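Local atomic coordinates of conserved domain protein (Bacillus anthracis, PDB entry 3FBQ), a protein that is of unknown function and is built mainly of antiparallel beta sheets, with two family regions that both belong to the E-set clan of immunoglobulin-like folds. Residues A[173-184]-A[222-233]; A[24-32]-A[42-50]. One frame throughout, in Å; residues are numbered along the deposited sequence.

Contact 1 (A[173-184]-A[222-233]); sequences PVSFILYYNQEV and YNIRWSATFQKL
The Phe176 ring lies against Phe230 at one end of two antiparallel strands, 175-184 and 224-231. With CG between its own backbone N and carbonyl carbon (chi1 80°), the side chain leaves the sheet on the face shared by Leu178, Tyr180, Trp226 and Phe230 and leans across to the partner strand. Beyond CB and CG, CD1 lies near Gln231 O and 3.7 Å from Leu233 CB, with Leu233 N at the ring edge; CE1 is also beside Gln231 O. On the other side CE2 is 3.8 Å from Phe230 CD2. Phe230 CB stands over one face, 3.9 Å from the Phe176 ring centroid, in a CH-pi contact, with CZ its nearest atom. The Phe230 ring is nearly parallel, planes 14° apart, but slid aside. Tyr180 and Trp226 repeat this scheme two hydrogen-bonded pairs further along, Trp226 CB over the tyrosine face, and Tyr180 OH bonds to Val197 O. Paired backbone bonds join Phe176 to Phe230, Leu178 to Ala228 and Tyr180 to Trp226. Strand 196-203 of the same sheet also touches this face, Leu178 and Phe230 meeting Val201 and Tyr180 meeting Leu199, consistent with a curled sheet enclosing the core of an E-set beta domain.

Contact 2 (A[24-32]-A[42-50]); sequences YKEFSTELN and VTINDVISD
Two donors from consecutive residues converge on one carbonyl: Ser28 OG and Thr29 N both bond to Val47 O, each at 2.7 Å. The two approaches differ sharply. Thr29 N arrives in the carbonyl plane by an almost straight bond, whereas the Ser28 hydroxyl stands above that plane, with a C=O...OG angle of only 100°, and so does not lie on a lone pair. One turn earlier, Lys25 reaches across Asp46 at about a right angle. CG lies anti to the backbone N (chi1 -166°), and the chain runs extended toward Asp46 until the bend at chi4 brings Lys25 NZ to Asp46 OD2 at 2.7 Å, on its syn lone pair, in a salt bridge. Glu30 OE1 makes only a long salt bridge to the same ammonium group, 3.9 Å from Lys25 NZ; the lysine thus probably offsets two carboxylates that lie near each other. These residues belong to a beta hairpin, strands 29-37 and 40-49, at one edge of a five-stranded antiparallel sheet, entered from the short, weakly bonded helix 24-27. The helix covers Ile48: Tyr24 CD1 meets its CG2 at 3.8 Å, the two side chains crossing at about a right angle, and Phe27 CB comes to its CD1. Further along the hairpin, Leu31 N bonds to Asn45 O at 2.7 Å, and Leu31 lies alongside Ile44 with CD1 3.5 Å from Ile44 CG2. On the other side of strand 40-49, backbone hydrogen bonds of Asn45 and Asp46 with Thr57 continue the sheet into strand 53-62.

The two contacts follow one another along the chain, contact 2 first, and fall in two different E-set families, with centres about 23 Å apart. They nevertheless touch where residues 24-27 and Asp50 meet the start of segment 173-184. Tyr24 OH and Ser175 OG, 3.2 Å apart, probably share a weak hydrogen bond, and Val174 CG1 packs 3.6 Å from Tyr24 CE2. Pro173 CB rests 3.4 Å from Phe27 CE1, so the helix of contact 2 also packs on the loop that leads into strand 175-184 of the eight-stranded sheet. Ile177 CD1 approaches Asp50 OD2 beside this patch. Through the helix and the adjoining loops the ends of the five-stranded and eight-stranded sheets are brought together.

Contact 1 (A[173-184]-A[222-233])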
loop_
_atom_site.group_PDB
_atom_site.type_symbol
_atom_site.label_atom_id
_atom_site.label_comp_id
_atom_site.label_asym_id
_atom_site.label_seq_id
_atom_site.Cartn_x
_atom_site.Cartn_y
_atom_site.Cartn_z
ATOM N N PRO A 173 31.479 -2.352 -13.711
ATOM C CA PRO A 173 31.833 -2.175 -15.111
ATOM C C PRO A 173 30.932 -1.164 -15.858
ATOM O O PRO A 173 31.276 -0.681 -16.972
ATOM C CB PRO A 173 31.615 -3.572 -15.690
ATOM C CG PRO A 173 31.730 -4.442 -14.542
ATOM C CD PRO A 173 31.147 -3.745 -13.414
ATOM N N VAL A 174 29.836 -0.829 -15.209
ATOM C CA VAL A 174 28.690 -0.242 -15.841
ATOM C C VAL A 174 28.507 1.153 -15.191
ATOM O O VAL A 174 28.007 2.099 -15.815
ATOM C CB VAL A 174 27.488 -1.221 -15.549
ATOM C CG1 VAL A 174 26.610 -0.748 -14.495
ATOM C CG2 VAL A 174 26.739 -1.530 -16.764
ATOM N N SER A 175 28.961 1.289 -13.941
ATOM C CA SER A 175 28.679 2.483 -13.147
ATOM C C SER A 175 29.642 2.541 -11.975
ATOM O O SER A 175 30.427 1.620 -11.741
ATOM C CB SER A 175 27.222 2.468 -12.666
ATOM O OG SER A 175 27.041 1.440 -11.684
ATOM N N PHE A 176 29.632 3.675 -11.280
ATOM C CA PHE A 176 30.447 3.830 -10.053
ATOM C C PHE A 176 29.738 4.626 -8.987
ATOM O O PHE A 176 28.957 5.499 -9.312
ATOM C CB PHE A 176 31.843 4.401 -10.364
ATOM C CG PHE A 176 31.877 5.893 -10.568
ATOM C CD1 PHE A 176 31.975 6.429 -11.849
ATOM C CD2 PHE A 176 31.850 6.757 -9.500
ATOM C CE1 PHE A 176 32.051 7.810 -12.068
ATOM C CE2 PHE A 176 31.876 8.125 -9.706
ATOM C CZ PHE A 176 32.013 8.654 -10.992
ATOM N N ILE A 177 30.035 4.387 -7.720
ATOM C CA ILE A 177 29.282 5.016 -6.577
ATOM C C ILE A 177 30.104 5.878 -5.644
ATOM O O ILE A 177 31.146 5.467 -5.187
ATOM C CB ILE A 177 28.628 3.948 -5.703
ATOM C CG1 ILE A 177 27.742 3.014 -6.549
ATOM C CG2 ILE A 177 27.849 4.590 -4.575
ATOM C CD1 ILE A 177 27.344 1.798 -5.803
ATOM N N LEU A 178 29.643 7.080 -5.359
ATOM C CA LEU A 178 30.297 7.893 -4.302
ATOM C C LEU A 178 29.506 7.908 -2.978
ATOM O O LEU A 178 28.376 8.395 -2.925
ATOM C CB LEU A 178 30.565 9.327 -4.771
ATOM C CG LEU A 178 31.468 9.456 -6.010
ATOM C CD1 LEU A 178 31.586 10.902 -6.372
ATOM C CD2 LEU A 178 32.846 8.821 -5.915
ATOM N N TYR A 179 30.107 7.374 -1.926
ATOM C CA TYR A 179 29.519 7.458 -0.620
ATOM C C TYR A 179 30.076 8.642 0.144
ATOM O O TYR A 179 31.278 8.867 0.225
ATOM C CB TYR A 179 29.907 6.255 0.156
ATOM C CG TYR A 179 29.378 4.980 -0.374
ATOM C CD1 TYR A 179 28.138 4.474 0.069
ATOM C CD2 TYR A 179 30.147 4.202 -1.290
ATOM C CE1 TYR A 179 27.672 3.275 -0.372
ATOM C CE2 TYR A 179 29.669 2.963 -1.745
ATOM C CZ TYR A 179 28.435 2.517 -1.275
ATOM O OH TYR A 179 27.959 1.308 -1.715
ATOM N N TYR A 180 29.197 9.365 0.784
ATOM C CA TYR A 180 29.652 10.510 1.524
ATOM C C TYR A 180 28.561 11.072 2.478
ATOM O O TYR A 180 27.455 10.517 2.572
ATOM C CB TYR A 180 30.090 11.541 0.509
ATOM C CG TYR A 180 28.910 12.110 -0.222
ATOM C CD1 TYR A 180 28.333 11.437 -1.310
ATOM C CD2 TYR A 180 28.345 13.332 0.192
ATOM C CE1 TYR A 180 27.212 11.983 -1.966
ATOM C CE2 TYR A 180 27.231 13.890 -0.464
ATOM C CZ TYR A 180 26.677 13.217 -1.524
ATOM O OH TYR A 180 25.621 13.806 -2.146
ATOM N N ASN A 181 28.887 12.162 3.189
ATOM C CA ASN A 181 27.963 12.750 4.189
ATOM C C ASN A 181 28.210 14.203 4.405
ATOM O O ASN A 181 29.303 14.670 4.144
ATOM C CB ASN A 181 28.021 12.053 5.544
ATOM C CG ASN A 181 29.391 12.035 6.118
ATOM O OD1 ASN A 181 30.012 13.062 6.417
ATOM N ND2 ASN A 181 29.885 10.844 6.287
ATOM N N GLN A 182 27.181 14.896 4.904
ATOM C CA GLN A 182 27.237 16.312 5.203
ATOM C C GLN A 182 27.224 16.388 6.691
ATOM O O GLN A 182 26.567 15.571 7.340
ATOM C CB GLN A 182 26.031 17.073 4.616
ATOM C CG GLN A 182 24.649 16.512 4.919
ATOM C CD GLN A 182 23.507 17.311 4.257
ATOM O OE1 GLN A 182 22.581 17.828 4.937
ATOM N NE2 GLN A 182 23.543 17.387 2.929
ATOM N N GLU A 183 28.002 17.350 7.206
ATOM C CA GLU A 183 27.918 17.846 8.592
ATOM C C GLU A 183 27.587 19.353 8.668
ATOM O O GLU A 183 28.070 20.144 7.854
ATOM C CB GLU A 183 29.198 17.538 9.326
ATOM C CG GLU A 183 29.374 16.065 9.592
ATOM C CD GLU A 183 30.827 15.717 9.886
ATOM O OE1 GLU A 183 31.467 16.470 10.660
ATOM O OE2 GLU A 183 31.339 14.706 9.338
ATOM N N VAL A 184 26.730 19.715 9.627
ATOM C CA VAL A 184 26.262 21.088 9.853
ATOM C C VAL A 184 26.534 21.510 11.335
ATOM O O VAL A 184 26.201 20.773 12.290
ATOM C CB VAL A 184 24.749 21.197 9.548
ATOM C CG1 VAL A 184 24.312 22.640 9.443
ATOM C CG2 VAL A 184 24.423 20.494 8.267
ATOM N N TYR A 222 20.188 17.016 9.715
ATOM C CA TYR A 222 21.320 17.786 9.122
ATOM C C TYR A 222 22.513 16.959 8.721
ATOM O O TYR A 222 23.040 17.144 7.621
ATOM C CB TYR A 222 21.884 18.789 10.119
ATOM C CG TYR A 222 20.945 19.874 10.502
ATOM C CD1 TYR A 222 20.197 19.786 11.689
ATOM C CD2 TYR A 222 20.788 21.003 9.686
ATOM C CE1 TYR A 222 19.315 20.807 12.071
ATOM C CE2 TYR A 222 19.879 22.032 10.047
ATOM C CZ TYR A 222 19.154 21.921 11.245
ATOM O OH TYR A 222 18.275 22.920 11.595
ATOM N N ASN A 223 23.003 16.125 9.644
ATOM C CA ASN A 223 24.074 15.176 9.341
ATOM C C ASN A 223 23.571 13.896 8.625
ATOM O O ASN A 223 23.181 12.911 9.296
ATOM C CB ASN A 223 24.790 14.812 10.632
ATOM C CG ASN A 223 25.705 15.948 11.145
ATOM O OD1 ASN A 223 25.440 17.166 10.974
ATOM N ND2 ASN A 223 26.801 15.543 11.779
ATOM N N ILE A 224 23.572 13.933 7.284
ATOM C CA ILE A 224 23.001 12.897 6.439
ATOM C C ILE A 224 24.135 12.146 5.690
ATOM O O ILE A 224 24.906 12.760 4.984
ATOM C CB ILE A 224 21.970 13.501 5.369
ATOM C CG1 ILE A 224 20.944 14.503 5.945
ATOM C CG2 ILE A 224 21.255 12.466 4.585
ATOM C CD1 ILE A 224 20.523 14.246 7.318
ATOM N N ARG A 225 24.213 10.825 5.821
ATOM C CA ARG A 225 24.982 9.996 4.914
ATOM C C ARG A 225 24.160 9.829 3.664
ATOM O O ARG A 225 22.943 9.612 3.755
ATOM C CB ARG A 225 25.265 8.639 5.531
ATOM C CG ARG A 225 25.552 8.762 7.056
ATOM C CD ARG A 225 26.220 7.541 7.639
ATOM N NE ARG A 225 27.171 6.953 6.678
ATOM C CZ ARG A 225 27.642 5.703 6.754
ATOM N NH1 ARG A 225 27.243 4.912 7.752
ATOM N NH2 ARG A 225 28.494 5.231 5.834
ATOM N N TRP A 226 24.825 9.945 2.502
ATOM C CA TRP A 226 24.197 9.890 1.188
ATOM C C TRP A 226 25.024 8.991 0.328
ATOM O O TRP A 226 26.182 8.674 0.631
ATOM C CB TRP A 226 24.343 11.239 0.471
ATOM C CG TRP A 226 23.785 12.440 1.070
ATOM C CD1 TRP A 226 24.466 13.397 1.785
ATOM C CD2 TRP A 226 22.470 12.894 0.944
ATOM N NE1 TRP A 226 23.617 14.410 2.153
ATOM C CE2 TRP A 226 22.374 14.110 1.657
ATOM C CE3 TRP A 226 21.321 12.368 0.343
ATOM C CZ2 TRP A 226 21.170 14.810 1.777
ATOM C CZ3 TRP A 226 20.114 13.053 0.464
ATOM C CH2 TRP A 226 20.044 14.253 1.176
ATOM N N SER A 227 24.505 8.656 -0.835
ATOM C CA SER A 227 25.359 8.104 -1.886
ATOM C C SER A 227 24.756 8.360 -3.252
ATOM O O SER A 227 23.520 8.540 -3.377
ATOM C CB SER A 227 25.556 6.630 -1.670
ATOM O OG SER A 227 24.522 5.924 -2.296
ATOM N N ALA A 228 25.579 8.418 -4.297
ATOM C CA ALA A 228 25.007 8.644 -5.624
ATOM C C ALA A 228 25.658 7.743 -6.616
ATOM O O ALA A 228 26.807 7.261 -6.411
ATOM C CB ALA A 228 25.207 10.013 -6.022
ATOM N N THR A 229 24.979 7.511 -7.731
ATOM C CA THR A 229 25.616 6.635 -8.709
ATOM C C THR A 229 25.885 7.377 -9.981
ATOM O O THR A 229 25.083 8.193 -10.389
ATOM C CB THR A 229 24.777 5.392 -8.931
ATOM O OG1 THR A 229 24.340 4.961 -7.646
ATOM C CG2 THR A 229 25.623 4.240 -9.630
ATOM N N PHE A 230 27.035 7.118 -10.574
ATOM C CA PHE A 230 27.402 7.830 -11.770
ATOM C C PHE A 230 27.916 6.877 -12.842
ATOM O O PHE A 230 28.204 5.684 -12.576
ATOM C CB PHE A 230 28.473 8.858 -11.501
ATOM C CG PHE A 230 28.219 9.769 -10.313
ATOM C CD1 PHE A 230 27.928 11.157 -10.525
ATOM C CD2 PHE A 230 28.350 9.295 -9.007
ATOM C CE1 PHE A 230 27.765 12.048 -9.456
ATOM C CE2 PHE A 230 28.149 10.157 -7.882
ATOM C CZ PHE A 230 27.860 11.550 -8.115
ATOM N N GLN A 231 27.989 7.440 -14.047
ATOM C CA GLN A 231 28.356 6.798 -15.305
ATOM C C GLN A 231 29.592 5.934 -15.237
ATOM O O GLN A 231 30.475 6.192 -14.416
ATOM C CB GLN A 231 28.644 7.885 -16.348
ATOM C CG GLN A 231 27.430 8.709 -16.743
ATOM C CD GLN A 231 27.783 9.684 -17.829
ATOM O OE1 GLN A 231 27.576 10.879 -17.700
ATOM N NE2 GLN A 231 28.374 9.183 -18.882
ATOM N N LYS A 232 29.648 4.912 -16.108
ATOM C CA LYS A 232 30.889 4.183 -16.367
ATOM C C LYS A 232 32.028 5.181 -16.235
ATOM O O LYS A 232 32.146 6.099 -17.052
ATOM C CB LYS A 232 30.894 3.614 -17.775
ATOM C CG LYS A 232 31.432 2.241 -17.818
ATOM C CD LYS A 232 32.073 1.940 -19.109
ATOM C CE LYS A 232 32.876 0.651 -19.069
ATOM N NZ LYS A 232 34.044 0.563 -18.108
ATOM N N LEU A 233 32.792 5.056 -15.157
ATOM C CA LEU A 233 34.090 5.700 -15.031
ATOM C C LEU A 233 34.999 5.532 -16.261
ATOM O O LEU A 233 35.210 4.436 -16.708
ATOM C CB LEU A 233 34.810 5.074 -13.845
ATOM C CG LEU A 233 36.147 5.693 -13.501
ATOM C CD1 LEU A 233 36.003 7.227 -13.371
ATOM C CD2 LEU A 233 36.617 5.093 -12.210
HETATM O O HOH W 1 32.765 2.875 -13.705
#

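Contact 2 (A[24-32]-A[42-50])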
loop_
_atom_site.group_PDB
_atom_site.type_symbol
_atom_site.label_atom_id
_atom_site.label_comp_id
_atom_site.label_asym_id
_atom_site.label_seq_id
_atom_site.Cartn_x
_atom_site.Cartn_y
_atom_site.Cartn_z
ATOM N N TYR A 24 23.434 -0.528 -18.688
ATOM C CA TYR A 24 22.752 -1.405 -17.763
ATOM C C TYR A 24 22.172 -2.699 -18.407
ATOM O O TYR A 24 22.286 -3.795 -17.844
ATOM C CB TYR A 24 21.701 -0.600 -16.989
ATOM C CG TYR A 24 22.261 0.005 -15.756
ATOM C CD1 TYR A 24 21.835 -0.398 -14.508
ATOM C CD2 TYR A 24 23.228 0.966 -15.818
ATOM C CE1 TYR A 24 22.354 0.146 -13.370
ATOM C CE2 TYR A 24 23.783 1.503 -14.683
ATOM C CZ TYR A 24 23.340 1.077 -13.463
ATOM O OH TYR A 24 23.889 1.616 -12.337
ATOM N N LYS A 25 21.552 -2.591 -19.574
ATOM C CA LYS A 25 20.908 -3.782 -20.110
ATOM C C LYS A 25 21.922 -4.839 -20.392
ATOM O O LYS A 25 21.659 -6.016 -20.225
ATOM C CB LYS A 25 20.124 -3.530 -21.409
ATOM C CG LYS A 25 19.234 -4.686 -21.711
ATOM C CD LYS A 25 18.176 -4.327 -22.677
ATOM C CE LYS A 25 17.529 -5.590 -23.240
ATOM N NZ LYS A 25 16.568 -6.212 -22.263
ATOM N N GLU A 26 23.095 -4.419 -20.851
ATOM C CA GLU A 26 24.002 -5.400 -21.377
ATOM C C GLU A 26 24.553 -6.215 -20.200
ATOM O O GLU A 26 24.907 -7.388 -20.316
ATOM C CB GLU A 26 25.063 -4.740 -22.248
ATOM C CG GLU A 26 25.707 -5.755 -23.162
ATOM C CD GLU A 26 26.215 -5.153 -24.490
ATOM O OE1 GLU A 26 26.304 -5.971 -25.490
ATOM O OE2 GLU A 26 26.514 -3.895 -24.507
ATOM N N PHE A 27 24.569 -5.582 -19.050
ATOM C CA PHE A 27 25.107 -6.218 -17.910
ATOM C C PHE A 27 24.000 -6.788 -17.119
ATOM O O PHE A 27 24.222 -7.478 -16.152
ATOM C CB PHE A 27 25.969 -5.243 -17.134
ATOM C CG PHE A 27 27.340 -5.165 -17.679
ATOM C CD1 PHE A 27 28.398 -5.799 -17.017
ATOM C CD2 PHE A 27 27.568 -4.538 -18.904
ATOM C CE1 PHE A 27 29.678 -5.753 -17.531
ATOM C CE2 PHE A 27 28.820 -4.499 -19.451
ATOM C CZ PHE A 27 29.893 -5.122 -18.780
ATOM N N SER A 28 22.794 -6.568 -17.590
ATOM C CA SER A 28 21.631 -7.164 -16.945
ATOM C C SER A 28 21.347 -8.625 -17.216
ATOM O O SER A 28 21.833 -9.211 -18.199
ATOM C CB SER A 28 20.393 -6.320 -17.182
ATOM O OG SER A 28 20.223 -5.697 -15.920
ATOM N N THR A 29 20.581 -9.202 -16.294
ATOM C CA THR A 29 20.068 -10.549 -16.453
ATOM C C THR A 29 18.647 -10.354 -16.887
ATOM O O THR A 29 17.813 -9.722 -16.165
ATOM C CB THR A 29 20.013 -11.310 -15.132
ATOM O OG1 THR A 29 21.268 -11.214 -14.471
ATOM C CG2 THR A 29 19.595 -12.744 -15.341
ATOM N N GLU A 30 18.392 -10.896 -18.059
ATOM C CA GLU A 30 17.124 -10.738 -18.692
ATOM C C GLU A 30 16.239 -11.815 -18.140
ATOM O O GLU A 30 16.638 -12.975 -18.200
ATOM C CB GLU A 30 17.275 -10.949 -20.194
ATOM C CG GLU A 30 16.043 -11.504 -20.841
ATOM C CD GLU A 30 16.012 -11.211 -22.334
ATOM O OE1 GLU A 30 15.771 -10.037 -22.684
ATOM O OE2 GLU A 30 16.257 -12.159 -23.146
ATOM N N LEU A 31 15.061 -11.472 -17.608
ATOM C CA LEU A 31 14.204 -12.579 -17.269
ATOM C C LEU A 31 12.795 -12.669 -17.827
ATOM O O LEU A 31 12.284 -13.753 -18.022
ATOM C CB LEU A 31 14.339 -13.011 -15.820
ATOM C CG LEU A 31 14.296 -12.170 -14.560
ATOM C CD1 LEU A 31 12.883 -12.164 -14.060
ATOM C CD2 LEU A 31 15.138 -12.944 -13.616
ATOM N N ASN A 32 12.172 -11.565 -18.156
ATOM C CA ASN A 32 10.889 -11.680 -18.797
ATOM C C ASN A 32 9.995 -12.706 -18.071
ATOM O O ASN A 32 9.214 -13.406 -18.649
ATOM C CB ASN A 32 11.043 -11.950 -20.296
ATOM C CG ASN A 32 11.923 -10.938 -20.975
ATOM O OD1 ASN A 32 11.825 -9.725 -20.734
ATOM N ND2 ASN A 32 12.837 -11.424 -21.807
ATOM N N VAL A 42 1.838 -8.293 -15.504
ATOM C CA VAL A 42 3.111 -7.631 -15.122
ATOM C C VAL A 42 4.315 -8.550 -15.439
ATOM O O VAL A 42 4.303 -9.691 -15.014
ATOM C CB VAL A 42 3.189 -7.267 -13.638
ATOM C CG1 VAL A 42 4.573 -6.569 -13.297
ATOM C CG2 VAL A 42 1.975 -6.371 -13.203
ATOM N N THR A 43 5.301 -8.039 -16.215
ATOM C CA THR A 43 6.549 -8.682 -16.543
ATOM C C THR A 43 7.692 -7.949 -15.915
ATOM O O THR A 43 7.721 -6.721 -15.896
ATOM C CB THR A 43 6.767 -8.629 -18.013
ATOM O OG1 THR A 43 5.639 -9.270 -18.574
ATOM C CG2 THR A 43 8.059 -9.442 -18.475
ATOM N N ILE A 44 8.651 -8.703 -15.389
ATOM C CA ILE A 44 9.846 -8.118 -14.791
ATOM C C ILE A 44 11.083 -8.410 -15.633
ATOM O O ILE A 44 11.667 -9.490 -15.544
ATOM C CB ILE A 44 10.074 -8.641 -13.360
ATOM C CG1 ILE A 44 9.729 -7.558 -12.336
ATOM C CG2 ILE A 44 11.512 -9.106 -13.188
ATOM C CD1 ILE A 44 10.655 -7.532 -11.140
ATOM N N ASN A 45 11.479 -7.440 -16.451
ATOM C CA ASN A 45 12.326 -7.711 -17.607
ATOM C C ASN A 45 13.795 -7.854 -17.223
ATOM O O ASN A 45 14.260 -8.950 -16.909
ATOM C CB ASN A 45 12.162 -6.613 -18.660
ATOM C CG ASN A 45 10.819 -6.672 -19.360
ATOM O OD1 ASN A 45 10.557 -7.578 -20.150
ATOM N ND2 ASN A 45 9.958 -5.703 -19.072
ATOM N N ASP A 46 14.520 -6.741 -17.250
ATOM C CA ASP A 46 15.946 -6.747 -16.948
ATOM C C ASP A 46 16.192 -6.657 -15.446
ATOM O O ASP A 46 15.472 -5.960 -14.730
ATOM C CB ASP A 46 16.652 -5.596 -17.667
ATOM C CG ASP A 46 16.765 -5.825 -19.162
ATOM O OD1 ASP A 46 17.321 -4.949 -19.857
ATOM O OD2 ASP A 46 16.300 -6.880 -19.640
ATOM N N VAL A 47 17.213 -7.364 -14.975
ATOM C CA VAL A 47 17.564 -7.354 -13.560
ATOM C C VAL A 47 19.064 -7.164 -13.364
ATOM O O VAL A 47 19.872 -7.691 -14.128
ATOM C CB VAL A 47 17.126 -8.656 -12.860
ATOM C CG1 VAL A 47 17.907 -9.841 -13.408
ATOM C CG2 VAL A 47 17.310 -8.537 -11.355
ATOM N N ILE A 48 19.429 -6.407 -12.334
ATOM C CA ILE A 48 20.842 -6.069 -12.083
ATOM C C ILE A 48 21.017 -5.480 -10.686
ATOM O O ILE A 48 20.138 -4.836 -10.144
ATOM C CB ILE A 48 21.333 -5.009 -13.057
ATOM C CG1 ILE A 48 22.889 -5.044 -13.193
ATOM C CG2 ILE A 48 20.772 -3.582 -12.675
ATOM C CD1 ILE A 48 23.443 -4.098 -14.248
ATOM N N SER A 49 22.190 -5.654 -10.122
ATOM C CA SER A 49 22.463 -5.305 -8.730
ATOM C C SER A 49 23.928 -4.938 -8.598
ATOM O O SER A 49 24.869 -5.723 -8.938
ATOM C CB SER A 49 22.174 -6.483 -7.821
ATOM O OG SER A 49 22.835 -6.294 -6.606
ATOM N N ASP A 50 24.086 -3.706 -8.139
ATOM C CA ASP A 50 25.353 -3.006 -7.869
ATOM C C ASP A 50 26.119 -3.826 -6.868
ATOM O O ASP A 50 27.286 -3.624 -6.719
ATOM C CB ASP A 50 25.035 -1.673 -7.095
ATOM C CG ASP A 50 25.354 -0.444 -7.866
ATOM O OD1 ASP A 50 26.144 -0.570 -8.807
ATOM O OD2 ASP A 50 24.884 0.683 -7.530
#